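Local structure of UL37 (Suid herpesvirus 1, 4K70) at residues A[76-81]-A[172-177]; A[124-129]-A[165-170]; A[311-316]-A[355-360]; A[315-320]-A[369-374]. The protein is an inner tegument protein of a herpesvirus that probably helps control viral trafficking, represented here by its N-terminal half. All blocks are in the same frame, centred on the assembly; numbering follows the deposited sequence.

Interaction 1 (A[76-81]-A[172-177])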
loop_
_atom_site.group_PDB
_atom_site.type_symbol
_atom_site.label_atom_id
_atom_site.label_comp_id
_atom_site.label_asym_id
_atom_site.label_seq_id
_atom_site.Cartn_x
_atom_site.Cartn_y
_atom_site.Cartn_z
ATOM N N ALA A 76 2.468 22.490 13.519
ATOM C CA ALA A 76 3.401 22.698 12.407
ATOM C C ALA A 76 3.664 21.399 11.651
ATOM O O ALA A 76 3.809 21.392 10.434
ATOM C CB ALA A 76 4.718 23.284 12.923
ATOM N N LEU A 77 3.727 20.296 12.382
ATOM C CA LEU A 77 3.995 19.000 11.773
ATOM C C LEU A 77 2.778 18.449 11.039
ATOM O O LEU A 77 2.915 17.625 10.132
ATOM C CB LEU A 77 4.445 18.001 12.841
ATOM C CG LEU A 77 5.926 17.751 13.117
ATOM C CD1 LEU A 77 6.804 18.866 12.587
ATOM C CD2 LEU A 77 6.146 17.547 14.613
ATOM N N TRP A 78 1.592 18.915 11.419
ATOM C CA TRP A 78 0.338 18.307 10.960
ATOM C C TRP A 78 0.149 18.380 9.448
ATOM O O TRP A 78 -0.359 17.444 8.819
ATOM C CB TRP A 78 -0.850 18.995 11.625
ATOM C CG TRP A 78 -2.055 18.115 11.846
ATOM C CD1 TRP A 78 -2.802 17.476 10.895
ATOM C CD2 TRP A 78 -2.670 17.809 13.110
ATOM N NE1 TRP A 78 -3.840 16.780 11.494
ATOM C CE2 TRP A 78 -3.780 16.977 12.850
ATOM C CE3 TRP A 78 -2.391 18.169 14.436
ATOM C CZ2 TRP A 78 -4.605 16.487 13.869
ATOM C CZ3 TRP A 78 -3.216 17.682 15.449
ATOM C CH2 TRP A 78 -4.309 16.855 15.157
ATOM N N ARG A 79 0.516 19.513 8.862
ATOM C CA ARG A 79 0.319 19.697 7.428
ATOM C C ARG A 79 1.640 19.596 6.684
ATOM O O ARG A 79 1.838 20.243 5.664
ATOM C CB ARG A 79 -0.377 21.028 7.138
ATOM C CG ARG A 79 -1.854 21.065 7.530
ATOM C CD ARG A 79 -2.350 22.499 7.756
ATOM N NE ARG A 79 -1.769 23.095 8.960
ATOM C CZ ARG A 79 -2.474 23.596 9.975
ATOM N NH1 ARG A 79 -3.801 23.596 9.938
ATOM N NH2 ARG A 79 -1.846 24.106 11.032
ATOM N N LEU A 80 2.534 18.755 7.186
ATOM C CA LEU A 80 3.883 18.655 6.644
ATOM C C LEU A 80 3.946 17.849 5.334
ATOM O O LEU A 80 3.386 16.760 5.232
ATOM C CB LEU A 80 4.805 18.043 7.701
ATOM C CG LEU A 80 6.308 18.180 7.500
ATOM C CD1 LEU A 80 6.689 19.648 7.545
ATOM C CD2 LEU A 80 7.049 17.384 8.562
ATOM N N ARG A 81 4.619 18.395 4.327
ATOM C CA ARG A 81 4.888 17.653 3.099
ATOM C C ARG A 81 6.363 17.263 3.040
ATOM O O ARG A 81 7.231 18.103 2.785
ATOM C CB ARG A 81 4.508 18.457 1.851
ATOM C CG ARG A 81 4.578 17.611 0.570
ATOM C CD ARG A 81 4.780 18.427 -0.690
ATOM N NE ARG A 81 3.583 19.157 -1.085
ATOM C CZ ARG A 81 2.525 18.603 -1.670
ATOM N NH1 ARG A 81 2.489 17.291 -1.910
ATOM N NH2 ARG A 81 1.487 19.364 -1.995
ATOM N N TYR A 172 -1.325 10.196 13.636
ATOM C CA TYR A 172 -1.929 9.444 12.536
ATOM C C TYR A 172 -2.486 10.293 11.389
ATOM O O TYR A 172 -2.214 10.020 10.225
ATOM C CB TYR A 172 -3.025 8.517 13.073
ATOM C CG TYR A 172 -3.675 7.672 12.014
ATOM C CD1 TYR A 172 -3.026 6.566 11.495
ATOM C CD2 TYR A 172 -4.934 7.983 11.532
ATOM C CE1 TYR A 172 -3.614 5.784 10.515
ATOM C CE2 TYR A 172 -5.530 7.220 10.543
ATOM C CZ TYR A 172 -4.864 6.114 10.046
ATOM O OH TYR A 172 -5.450 5.331 9.078
ATOM N N ASP A 173 -3.274 11.312 11.710
ATOM C CA ASP A 173 -3.853 12.150 10.676
ATOM C C ASP A 173 -2.832 13.145 10.084
ATOM O O ASP A 173 -3.177 13.917 9.205
ATOM C CB ASP A 173 -5.053 12.922 11.225
ATOM C CG ASP A 173 -5.830 13.667 10.139
ATOM O OD1 ASP A 173 -6.271 13.018 9.171
ATOM O OD2 ASP A 173 -5.995 14.905 10.252
ATOM N N MET A 174 -1.595 13.155 10.569
ATOM C CA MET A 174 -0.634 14.146 10.058
ATOM C C MET A 174 -0.171 13.743 8.660
ATOM O O MET A 174 0.050 12.564 8.389
ATOM C CB MET A 174 0.558 14.323 10.992
ATOM C CG MET A 174 0.168 14.744 12.424
ATOM S SD MET A 174 1.608 15.262 13.339
ATOM C CE MET A 174 0.838 15.901 14.842
ATOM N N ASP A 175 -0.018 14.723 7.776
ATOM C CA ASP A 175 0.282 14.430 6.372
ATOM C C ASP A 175 1.538 13.585 6.173
ATOM O O ASP A 175 1.538 12.649 5.369
ATOM C CB ASP A 175 0.353 15.715 5.540
ATOM C CG ASP A 175 -0.990 16.424 5.450
ATOM O OD1 ASP A 175 -2.024 15.774 5.699
ATOM O OD2 ASP A 175 -1.018 17.631 5.136
ATOM N N PHE A 176 2.616 13.906 6.880
ATOM C CA PHE A 176 3.844 13.134 6.691
ATOM C C PHE A 176 3.679 11.647 7.054
ATOM O O PHE A 176 4.335 10.777 6.475
ATOM C CB PHE A 176 5.041 13.772 7.414
ATOM C CG PHE A 176 4.998 13.637 8.907
ATOM C CD1 PHE A 176 4.350 14.584 9.689
ATOM C CD2 PHE A 176 5.637 12.580 9.533
ATOM C CE1 PHE A 176 4.323 14.468 11.070
ATOM C CE2 PHE A 176 5.609 12.453 10.920
ATOM C CZ PHE A 176 4.951 13.401 11.688
ATOM N N VAL A 177 2.795 11.349 8.000
ATOM C CA VAL A 177 2.544 9.956 8.344
ATOM C C VAL A 177 1.809 9.222 7.226
ATOM O O VAL A 177 2.170 8.106 6.860
ATOM C CB VAL A 177 1.742 9.814 9.647
ATOM C CG1 VAL A 177 1.219 8.388 9.770
ATOM C CG2 VAL A 177 2.616 10.196 10.854
#

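Interaction 2 (A[124-129]-A[165-170])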
loop_
_atom_site.group_PDB
_atom_site.type_symbol
_atom_site.label_atom_id
_atom_site.label_comp_id
_atom_site.label_asym_id
_atom_site.label_seq_id
_atom_site.Cartn_x
_atom_site.Cartn_y
_atom_site.Cartn_z
ATOM N N PHE A 124 9.077 15.650 19.702
ATOM C CA PHE A 124 10.432 15.152 19.526
ATOM C C PHE A 124 10.507 13.663 19.829
ATOM O O PHE A 124 11.074 12.892 19.064
ATOM C CB PHE A 124 11.428 15.913 20.412
ATOM C CG PHE A 124 12.853 15.446 20.246
ATOM C CD1 PHE A 124 13.615 15.878 19.169
ATOM C CD2 PHE A 124 13.418 14.553 21.145
ATOM C CE1 PHE A 124 14.914 15.434 18.995
ATOM C CE2 PHE A 124 14.719 14.106 20.975
ATOM C CZ PHE A 124 15.467 14.545 19.898
ATOM N N ARG A 125 9.942 13.266 20.965
ATOM C CA ARG A 125 9.965 11.874 21.389
ATOM C C ARG A 125 9.184 10.943 20.448
ATOM O O ARG A 125 9.732 9.955 19.962
ATOM C CB ARG A 125 9.453 11.746 22.841
ATOM C CG ARG A 125 9.575 10.344 23.451
ATOM C CD ARG A 125 9.025 10.277 24.895
ATOM N NE ARG A 125 7.611 10.628 24.955
ATOM C CZ ARG A 125 7.130 11.728 25.529
ATOM N NH1 ARG A 125 7.950 12.592 26.119
ATOM N NH2 ARG A 125 5.820 11.961 25.518
ATOM N N LEU A 126 7.909 11.243 20.201
ATOM C CA LEU A 126 7.075 10.362 19.379
ATOM C C LEU A 126 7.512 10.310 17.915
ATOM O O LEU A 126 7.528 9.241 17.324
ATOM C CB LEU A 126 5.594 10.742 19.455
ATOM C CG LEU A 126 4.885 10.467 20.787
ATOM C CD1 LEU A 126 3.431 10.916 20.711
ATOM C CD2 LEU A 126 4.982 8.995 21.180
ATOM N N VAL A 127 7.858 11.454 17.329
ATOM C CA VAL A 127 8.221 11.451 15.912
ATOM C C VAL A 127 9.569 10.772 15.695
ATOM O O VAL A 127 9.763 10.068 14.708
ATOM C CB VAL A 127 8.150 12.855 15.272
ATOM C CG1 VAL A 127 8.495 12.785 13.789
ATOM C CG2 VAL A 127 6.743 13.443 15.459
ATOM N N SER A 128 10.493 10.966 16.628
ATOM C CA SER A 128 11.748 10.235 16.611
ATOM C C SER A 128 11.485 8.738 16.623
ATOM O O SER A 128 12.073 8.005 15.845
ATOM C CB SER A 128 12.608 10.613 17.823
ATOM O OG SER A 128 13.187 11.902 17.651
ATOM N N GLU A 129 10.616 8.293 17.535
ATOM C CA GLU A 129 10.248 6.882 17.633
ATOM C C GLU A 129 9.578 6.397 16.370
ATOM O O GLU A 129 9.895 5.321 15.870
ATOM C CB GLU A 129 9.307 6.641 18.814
ATOM C CG GLU A 129 9.934 6.934 20.156
ATOM C CD GLU A 129 8.973 6.657 21.301
ATOM O OE1 GLU A 129 7.986 5.918 21.081
ATOM O OE2 GLU A 129 9.204 7.171 22.405
ATOM N N GLN A 165 0.242 2.111 15.441
ATOM C CA GLN A 165 -0.125 1.682 16.795
ATOM C C GLN A 165 -0.647 2.865 17.609
ATOM O O GLN A 165 -0.344 4.014 17.300
ATOM C CB GLN A 165 1.064 1.040 17.508
ATOM C CG GLN A 165 2.263 1.985 17.717
ATOM C CD GLN A 165 3.417 1.268 18.380
ATOM O OE1 GLN A 165 3.366 0.961 19.570
ATOM N NE2 GLN A 165 4.455 0.971 17.606
ATOM N N PRO A 166 -1.428 2.581 18.668
ATOM C CA PRO A 166 -2.110 3.629 19.439
ATOM C C PRO A 166 -1.171 4.691 20.026
ATOM O O PRO A 166 -1.565 5.847 20.119
ATOM C CB PRO A 166 -2.804 2.843 20.563
ATOM C CG PRO A 166 -3.057 1.477 19.946
ATOM C CD PRO A 166 -1.818 1.227 19.097
ATOM N N ARG A 167 0.040 4.324 20.409
ATOM C CA ARG A 167 0.946 5.338 20.953
ATOM C C ARG A 167 1.256 6.423 19.915
ATOM O O ARG A 167 1.655 7.541 20.269
ATOM C CB ARG A 167 2.229 4.712 21.493
ATOM C CG ARG A 167 3.182 4.268 20.433
ATOM C CD ARG A 167 4.365 3.496 21.019
ATOM N NE ARG A 167 4.850 4.061 22.277
ATOM C CZ ARG A 167 5.499 5.212 22.392
ATOM N NH1 ARG A 167 5.736 5.945 21.314
ATOM N NH2 ARG A 167 5.907 5.635 23.587
ATOM N N PHE A 168 1.041 6.103 18.640
ATOM C CA PHE A 168 1.219 7.095 17.571
ATOM C C PHE A 168 -0.101 7.661 17.081
ATOM O O PHE A 168 -0.157 8.263 16.010
ATOM C CB PHE A 168 1.986 6.483 16.399
ATOM C CG PHE A 168 3.389 6.101 16.744
ATOM C CD1 PHE A 168 4.153 6.913 17.571
ATOM C CD2 PHE A 168 3.937 4.916 16.270
ATOM C CE1 PHE A 168 5.454 6.566 17.909
ATOM C CE2 PHE A 168 5.239 4.563 16.594
ATOM C CZ PHE A 168 6.000 5.388 17.422
ATOM N N ALA A 169 -1.169 7.449 17.845
ATOM C CA ALA A 169 -2.486 7.961 17.463
ATOM C C ALA A 169 -2.522 9.470 17.214
ATOM O O ALA A 169 -3.193 9.924 16.289
ATOM C CB ALA A 169 -3.557 7.559 18.489
ATOM N N THR A 170 -1.817 10.255 18.025
ATOM C CA THR A 170 -1.830 11.706 17.816
ATOM C C THR A 170 -1.084 12.123 16.541
ATOM O O THR A 170 -1.268 13.242 16.067
ATOM C CB THR A 170 -1.289 12.499 19.026
ATOM O OG1 THR A 170 0.055 12.094 19.321
ATOM C CG2 THR A 170 -2.199 12.281 20.257
#

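Interaction 3 (A[311-316]-A[355-360]). With NA (sodium ion), chain J.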
loop_
_atom_site.group_PDB
_atom_site.type_symbol
_atom_site.label_atom_id
_atom_site.label_comp_id
_atom_site.label_asym_id
_atom_site.label_seq_id
_atom_site.Cartn_x
_atom_site.Cartn_y
_atom_site.Cartn_z
ATOM N N ALA A 311 -6.484 -21.855 -20.619
ATOM C CA ALA A 311 -7.186 -20.958 -21.535
ATOM C C ALA A 311 -7.787 -21.663 -22.777
ATOM O O ALA A 311 -8.594 -21.084 -23.482
ATOM C CB ALA A 311 -6.263 -19.804 -21.970
ATOM N N ASP A 312 -7.403 -22.907 -23.034
ATOM C CA ASP A 312 -7.884 -23.612 -24.213
ATOM C C ASP A 312 -9.216 -24.299 -23.908
ATOM O O ASP A 312 -9.292 -25.522 -23.838
ATOM C CB ASP A 312 -6.860 -24.644 -24.665
ATOM C CG ASP A 312 -7.080 -25.087 -26.109
ATOM O OD1 ASP A 312 -8.085 -24.666 -26.717
ATOM O OD2 ASP A 312 -6.258 -25.864 -26.628
ATOM N N LEU A 313 -10.262 -23.498 -23.751
ATOM C CA LEU A 313 -11.500 -23.949 -23.134
ATOM C C LEU A 313 -12.289 -24.923 -24.006
ATOM O O LEU A 313 -13.155 -25.665 -23.512
ATOM C CB LEU A 313 -12.360 -22.743 -22.765
ATOM C CG LEU A 313 -11.743 -21.836 -21.690
ATOM C CD1 LEU A 313 -12.591 -20.599 -21.487
ATOM C CD2 LEU A 313 -11.600 -22.596 -20.393
ATOM N N ASP A 314 -11.999 -24.925 -25.301
ATOM C CA ASP A 314 -12.689 -25.845 -26.197
ATOM C C ASP A 314 -12.226 -27.270 -25.980
ATOM O O ASP A 314 -12.951 -28.210 -26.264
ATOM C CB ASP A 314 -12.480 -25.437 -27.660
ATOM C CG ASP A 314 -13.252 -24.193 -28.021
ATOM O OD1 ASP A 314 -14.377 -24.035 -27.500
ATOM O OD2 ASP A 314 -12.739 -23.371 -28.813
ATOM N N HIS A 315 -11.006 -27.426 -25.483
ATOM C CA HIS A 315 -10.382 -28.744 -25.416
ATOM C C HIS A 315 -10.255 -29.238 -23.986
ATOM O O HIS A 315 -10.389 -30.433 -23.718
ATOM C CB HIS A 315 -8.985 -28.712 -26.051
ATOM C CG HIS A 315 -9.003 -28.551 -27.536
ATOM N ND1 HIS A 315 -9.110 -27.324 -28.150
ATOM C CD2 HIS A 315 -8.943 -29.470 -28.531
ATOM C CE1 HIS A 315 -9.112 -27.488 -29.462
ATOM N NE2 HIS A 315 -9.013 -28.781 -29.720
ATOM N N THR A 316 -10.023 -28.302 -23.071
ATOM C CA THR A 316 -9.600 -28.629 -21.716
ATOM C C THR A 316 -10.323 -27.792 -20.677
ATOM O O THR A 316 -10.477 -26.580 -20.835
ATOM C CB THR A 316 -8.081 -28.403 -21.593
ATOM O OG1 THR A 316 -7.406 -29.410 -22.357
ATOM C CG2 THR A 316 -7.612 -28.451 -20.141
ATOM N N ARG A 355 -9.855 -12.744 -19.704
ATOM C CA ARG A 355 -10.139 -12.572 -21.133
ATOM C C ARG A 355 -10.718 -13.844 -21.774
ATOM O O ARG A 355 -11.756 -13.804 -22.433
ATOM C CB ARG A 355 -8.857 -12.136 -21.841
ATOM C CG ARG A 355 -9.052 -11.536 -23.224
ATOM C CD ARG A 355 -8.083 -10.361 -23.433
ATOM N NE ARG A 355 -6.761 -10.599 -22.843
ATOM C CZ ARG A 355 -6.158 -9.796 -21.965
ATOM N NH1 ARG A 355 -6.734 -8.667 -21.549
ATOM N NH2 ARG A 355 -4.961 -10.121 -21.497
ATOM N N ALA A 356 -10.063 -14.977 -21.552
ATOM C CA ALA A 356 -10.467 -16.227 -22.185
ATOM C C ALA A 356 -11.866 -16.674 -21.766
ATOM O O ALA A 356 -12.660 -17.127 -22.590
ATOM C CB ALA A 356 -9.460 -17.315 -21.873
ATOM N N VAL A 357 -12.168 -16.577 -20.473
ATOM C CA VAL A 357 -13.464 -17.019 -19.992
ATOM C C VAL A 357 -14.557 -16.019 -20.349
ATOM O O VAL A 357 -15.625 -16.413 -20.806
ATOM C CB VAL A 357 -13.462 -17.238 -18.455
ATOM C CG1 VAL A 357 -14.879 -17.417 -17.957
ATOM C CG2 VAL A 357 -12.610 -18.437 -18.097
ATOM N N LEU A 358 -14.300 -14.726 -20.139
ATOM C CA LEU A 358 -15.345 -13.732 -20.387
ATOM C C LEU A 358 -15.690 -13.645 -21.883
ATOM O O LEU A 358 -16.797 -13.254 -22.257
ATOM C CB LEU A 358 -14.959 -12.354 -19.842
ATOM C CG LEU A 358 -14.978 -12.235 -18.313
ATOM C CD1 LEU A 358 -14.658 -10.798 -17.862
ATOM C CD2 LEU A 358 -16.308 -12.703 -17.770
ATOM N N ASP A 359 -14.745 -14.023 -22.733
ATOM C CA ASP A 359 -15.017 -14.045 -24.163
ATOM C C ASP A 359 -16.057 -15.114 -24.518
ATOM O O ASP A 359 -16.520 -15.172 -25.645
ATOM C CB ASP A 359 -13.732 -14.245 -24.977
ATOM C CG ASP A 359 -12.964 -12.934 -25.207
ATOM O OD1 ASP A 359 -13.547 -11.837 -25.011
ATOM O OD2 ASP A 359 -11.772 -13.004 -25.598
ATOM N N ARG A 360 -16.431 -15.956 -23.557
ATOM C CA ARG A 360 -17.413 -17.006 -23.825
ATOM C C ARG A 360 -18.756 -16.736 -23.192
ATOM O O ARG A 360 -19.721 -17.455 -23.454
ATOM C CB ARG A 360 -16.894 -18.365 -23.380
ATOM C CG ARG A 360 -15.746 -18.808 -24.217
ATOM C CD ARG A 360 -15.189 -20.139 -23.790
ATOM N NE ARG A 360 -14.056 -20.456 -24.653
ATOM C CZ ARG A 360 -14.091 -21.356 -25.626
ATOM N NH1 ARG A 360 -15.199 -22.063 -25.832
ATOM N NH2 ARG A 360 -13.009 -21.561 -26.376
HETATM NA NA NA J . -12.133 -31.700 -22.363
#

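Interaction 4 (A[315-320]-A[369-374]). With NA (sodium ion), chain J.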
loop_
_atom_site.group_PDB
_atom_site.type_symbol
_atom_site.label_atom_id
_atom_site.label_comp_id
_atom_site.label_asym_id
_atom_site.label_seq_id
_atom_site.Cartn_x
_atom_site.Cartn_y
_atom_site.Cartn_z
ATOM N N HIS A 315 -11.006 -27.426 -25.483
ATOM C CA HIS A 315 -10.382 -28.744 -25.416
ATOM C C HIS A 315 -10.255 -29.238 -23.986
ATOM O O HIS A 315 -10.389 -30.433 -23.718
ATOM C CB HIS A 315 -8.985 -28.712 -26.051
ATOM C CG HIS A 315 -9.003 -28.551 -27.536
ATOM N ND1 HIS A 315 -9.110 -27.324 -28.150
ATOM C CD2 HIS A 315 -8.943 -29.470 -28.531
ATOM C CE1 HIS A 315 -9.112 -27.488 -29.462
ATOM N NE2 HIS A 315 -9.013 -28.781 -29.720
ATOM N N THR A 316 -10.023 -28.302 -23.071
ATOM C CA THR A 316 -9.600 -28.629 -21.716
ATOM C C THR A 316 -10.323 -27.792 -20.677
ATOM O O THR A 316 -10.477 -26.580 -20.835
ATOM C CB THR A 316 -8.081 -28.403 -21.593
ATOM O OG1 THR A 316 -7.406 -29.410 -22.357
ATOM C CG2 THR A 316 -7.612 -28.451 -20.141
ATOM N N GLN A 317 -10.761 -28.451 -19.616
ATOM C CA GLN A 317 -11.362 -27.774 -18.477
ATOM C C GLN A 317 -10.498 -27.996 -17.229
ATOM O O GLN A 317 -10.493 -29.083 -16.653
ATOM C CB GLN A 317 -12.787 -28.285 -18.239
ATOM C CG GLN A 317 -13.511 -27.548 -17.129
ATOM C CD GLN A 317 -13.517 -26.047 -17.349
ATOM O OE1 GLN A 317 -14.162 -25.547 -18.283
ATOM N NE2 GLN A 317 -12.762 -25.318 -16.519
ATOM N N VAL A 318 -9.737 -26.982 -16.830
ATOM C CA VAL A 318 -8.959 -27.097 -15.606
ATOM C C VAL A 318 -9.894 -26.990 -14.415
ATOM O O VAL A 318 -10.955 -26.372 -14.486
ATOM C CB VAL A 318 -7.851 -26.018 -15.483
ATOM C CG1 VAL A 318 -6.848 -26.163 -16.597
ATOM C CG2 VAL A 318 -8.462 -24.625 -15.471
ATOM N N ASP A 319 -9.498 -27.607 -13.317
ATOM C CA ASP A 319 -10.318 -27.568 -12.115
ATOM C C ASP A 319 -9.939 -26.400 -11.214
ATOM O O ASP A 319 -8.938 -26.455 -10.504
ATOM C CB ASP A 319 -10.176 -28.882 -11.368
ATOM C CG ASP A 319 -10.906 -28.884 -10.042
ATOM O OD1 ASP A 319 -11.891 -28.123 -9.875
ATOM O OD2 ASP A 319 -10.477 -29.667 -9.174
ATOM N N ALA A 320 -10.748 -25.348 -11.230
ATOM C CA ALA A 320 -10.497 -24.210 -10.364
ATOM C C ALA A 320 -11.435 -24.138 -9.162
ATOM O O ALA A 320 -11.456 -23.139 -8.454
ATOM C CB ALA A 320 -10.548 -22.905 -11.171
ATOM N N ARG A 369 -17.029 -20.939 -14.874
ATOM C CA ARG A 369 -17.337 -19.889 -13.910
ATOM C C ARG A 369 -16.299 -19.822 -12.798
ATOM O O ARG A 369 -15.894 -18.735 -12.400
ATOM C CB ARG A 369 -18.715 -20.117 -13.296
ATOM C CG ARG A 369 -19.865 -19.710 -14.203
ATOM C CD ARG A 369 -21.210 -20.117 -13.595
ATOM N NE ARG A 369 -22.304 -19.529 -14.355
ATOM C CZ ARG A 369 -23.079 -20.196 -15.198
ATOM N NH1 ARG A 369 -22.928 -21.508 -15.350
ATOM N NH2 ARG A 369 -24.041 -19.556 -15.850
ATOM N N ALA A 370 -15.870 -20.983 -12.306
ATOM C CA ALA A 370 -14.861 -21.038 -11.241
ATOM C C ALA A 370 -13.529 -20.428 -11.699
ATOM O O ALA A 370 -12.852 -19.731 -10.932
ATOM C CB ALA A 370 -14.645 -22.458 -10.803
ATOM N N VAL A 371 -13.132 -20.732 -12.931
ATOM C CA VAL A 371 -11.909 -20.139 -13.500
ATOM C C VAL A 371 -12.083 -18.638 -13.697
ATOM O O VAL A 371 -11.198 -17.841 -13.369
ATOM C CB VAL A 371 -11.550 -20.754 -14.862
ATOM C CG1 VAL A 371 -10.307 -20.071 -15.431
ATOM C CG2 VAL A 371 -11.339 -22.272 -14.750
ATOM N N GLY A 372 -13.233 -18.245 -14.241
ATOM C CA GLY A 372 -13.469 -16.836 -14.506
ATOM C C GLY A 372 -13.566 -16.008 -13.239
ATOM O O GLY A 372 -12.987 -14.925 -13.144
ATOM N N CYS A 373 -14.347 -16.494 -12.279
ATOM C CA CYS A 373 -14.433 -15.845 -10.976
ATOM C C CYS A 373 -13.061 -15.669 -10.340
ATOM O O CYS A 373 -12.722 -14.588 -9.872
ATOM C CB CYS A 373 -15.338 -16.659 -10.041
ATOM S SG CYS A 373 -17.101 -16.390 -10.410
ATOM N N THR A 374 -12.276 -16.737 -10.304
ATOM C CA THR A 374 -10.951 -16.661 -9.708
ATOM C C THR A 374 -10.077 -15.631 -10.425
ATOM O O THR A 374 -9.342 -14.864 -9.787
ATOM C CB THR A 374 -10.263 -18.042 -9.711
ATOM O OG1 THR A 374 -11.100 -18.990 -9.042
ATOM C CG2 THR A 374 -8.903 -17.977 -8.992
HETATM NA NA NA J . -12.133 -31.700 -22.363
#

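Interaction 1 (A[76-81]-A[172-177])
L77 and M174 meet at the apolar centre of a helix-end junction in this all-helical protein, where the C-terminal end of helix 63-78 joins the start of helix 175-188. L77 CB lies 4.0 Å from M174 SD and equally far from F176 CE1, and the F176 ring also packs on L80. M174 runs across the W78 indole at about a right angle, in a Met-aromatic contact: its CG sits over one face, 4.2 Å from the centroid of the five-membered ring, SD stands obliquely to it, and CE reaches W78 CE3. M174 CG is anti to the carbonyl carbon (chi1 -58°) and the chain is extended beyond it, which carries the thioether across the indole. M123 of helix 120-137 touches both L77 and M174. M174 is the N-cap residue, and the next amide, D175 N, gives a nearly straight 2.9 Å hydrogen bond to W78 O, tying the two helix ends directly. At the polar edge R476 of helix 464-481 makes salt bridges with D173 OD2 and D175 OD1, so both buried carboxylates face a positive charge. W78 NE1 gives a 3.1 Å hydrogen bond to D173 OD2, in the indole plane but tilted from the carboxylate plane on its anti side.

Interaction 2 (A[124-129]-A[165-170])
L126, R167 and F168 carry this surface contact between helix 120-137 and the short 3-10 turn within the loop that leads to helix 175-188. L126, with CG anti to its carbonyl carbon (chi1 -70°), spreads its two methyls over the turn: CD1 lies 3.8 Å from T170 OG1 and also close to R167 O, while CD2 approaches F168 CE1 at 4.1 Å. F168 turns an edge to E129, whose CB lies near the ring plane, 3.8 Å from F168 CZ. L126 O approaches the same ring obliquely, 3.4 Å from F168 CE1. One face of the ring is covered by CG of R167, 3.9 Å above its plane, and W130 meets it edge-to-face, so F168 is wedged between its own loop and the helix. R167 CG sits between the backbone N and the carbonyl carbon (chi1 75°), which lays it over that face. Farther out, the R167 guanidinium lies near the E129 carboxylate, probably as an ion pair, but the modelled approach is too short to trust. The chemistry implies an apolar part built on L126 and F168, with a probable but poorly defined ion pair on its more exposed side.

Interaction 3 (A[311-316]-A[355-360])
A salt bridge on top of a small apolar patch joins the loop between helices 307-311 and 321-329 to the last part of helix 347-358 and the residues that follow it, in a partly buried contact far from the centre of the chain. R360 grips D314 end-on with two nitrogens: NH1 reaches OD1 of D314 at 2.7 Å, and NH2 reaches OD2 of D314 at 3.0 Å with an N-H...O angle of 167°. Both oxygens lie in the guanidinium plane, yet the carboxylate is turned 73° against it, which means the donors come from above the carboxylate plane. R360 is extended from CG to NE, and L313 slides past it in the opposite direction, with L313 CB over one guanidinium face and 3.4 Å from R360 NE. Deeper in, L313 CD1 packs 4.0 Å from V357 CG2; beside it, the CB atoms of A311 and A356 meet at 4.1 Å. Within the loop, D312 is the centre of an inverse gamma turn, and its OD1 accepts a hydrogen bond from H315 ND1. D312 and D314 also belong to a calcium site observed for this protein, although that ion is not bound here. Separately, H315 O binds a sodium ion with Q292. A311 also touches L353, so the loop lies along helix 347-358, whose V357 packs against L364 in the link to helix 366-385.

Interaction 4 (A[315-320]-A[369-374])
V371 CG2 is the methyl on which the loop residues converge: A320 CB lies 3.7 Å from it, V318 CG2 3.8 Å, and Q317 NE2 also 3.8 Å. V318 crosses V371 at about a right angle, whereas Q317 slides past it in the opposite direction. V371 CG2 is held beside the backbone N with CG1 anti to that nitrogen (chi1 178°), so this one branch serves all three partners. A320 CB points into helix 366-385 and also meets A370 CB at 4.1 Å. These small side chains let the backbones come near, with the CA atoms of A320 and V371 5.3 Å apart. In the next shell, the bend of Q317 at chi2 folds its amide back over its own segment. NE2 of Q317 donates a 2.9 Å hydrogen bond to V318 O, in the carbonyl plane and on a lone pair. Q292 OE1 accepts from backbone N of Q317, and Q303 OE1 from backbone N of D319. A320 is the N-cap residue of helix 321-329, whose V323 and W324 touch T374, so the contact sets the start of that helix against helix 366-385. T374 OG1 bonds back to A370 O, 2.7 Å away. The Q317 and T374 side chains thus bond within their own segments while outside glutamines hold the loop backbone, so what crosses between the two segments is largely apolar packing.

In the fold
The four contacts form two pairs on opposite sides of the chain's centre. Interactions 1 and 2 touch through V127 of helix 120-137, which packs on L77 and F176; interaction 1 is buried and combines aromatic and sulfur packing with enclosed hydrogen bonds, while interaction 2, at the surface, packs leucine on phenylalanine beside a doubtful ion pair. Interactions 3 and 4 start from one loop, share H315 and T316, and have centres about 8 Å apart. V357 packs on V371 and G372, linking the consecutive helices 347-358 and 366-385 that the loop meets. Interaction 4 is buried and largely apolar, whereas the partly buried interaction 3 adds a well-formed salt bridge.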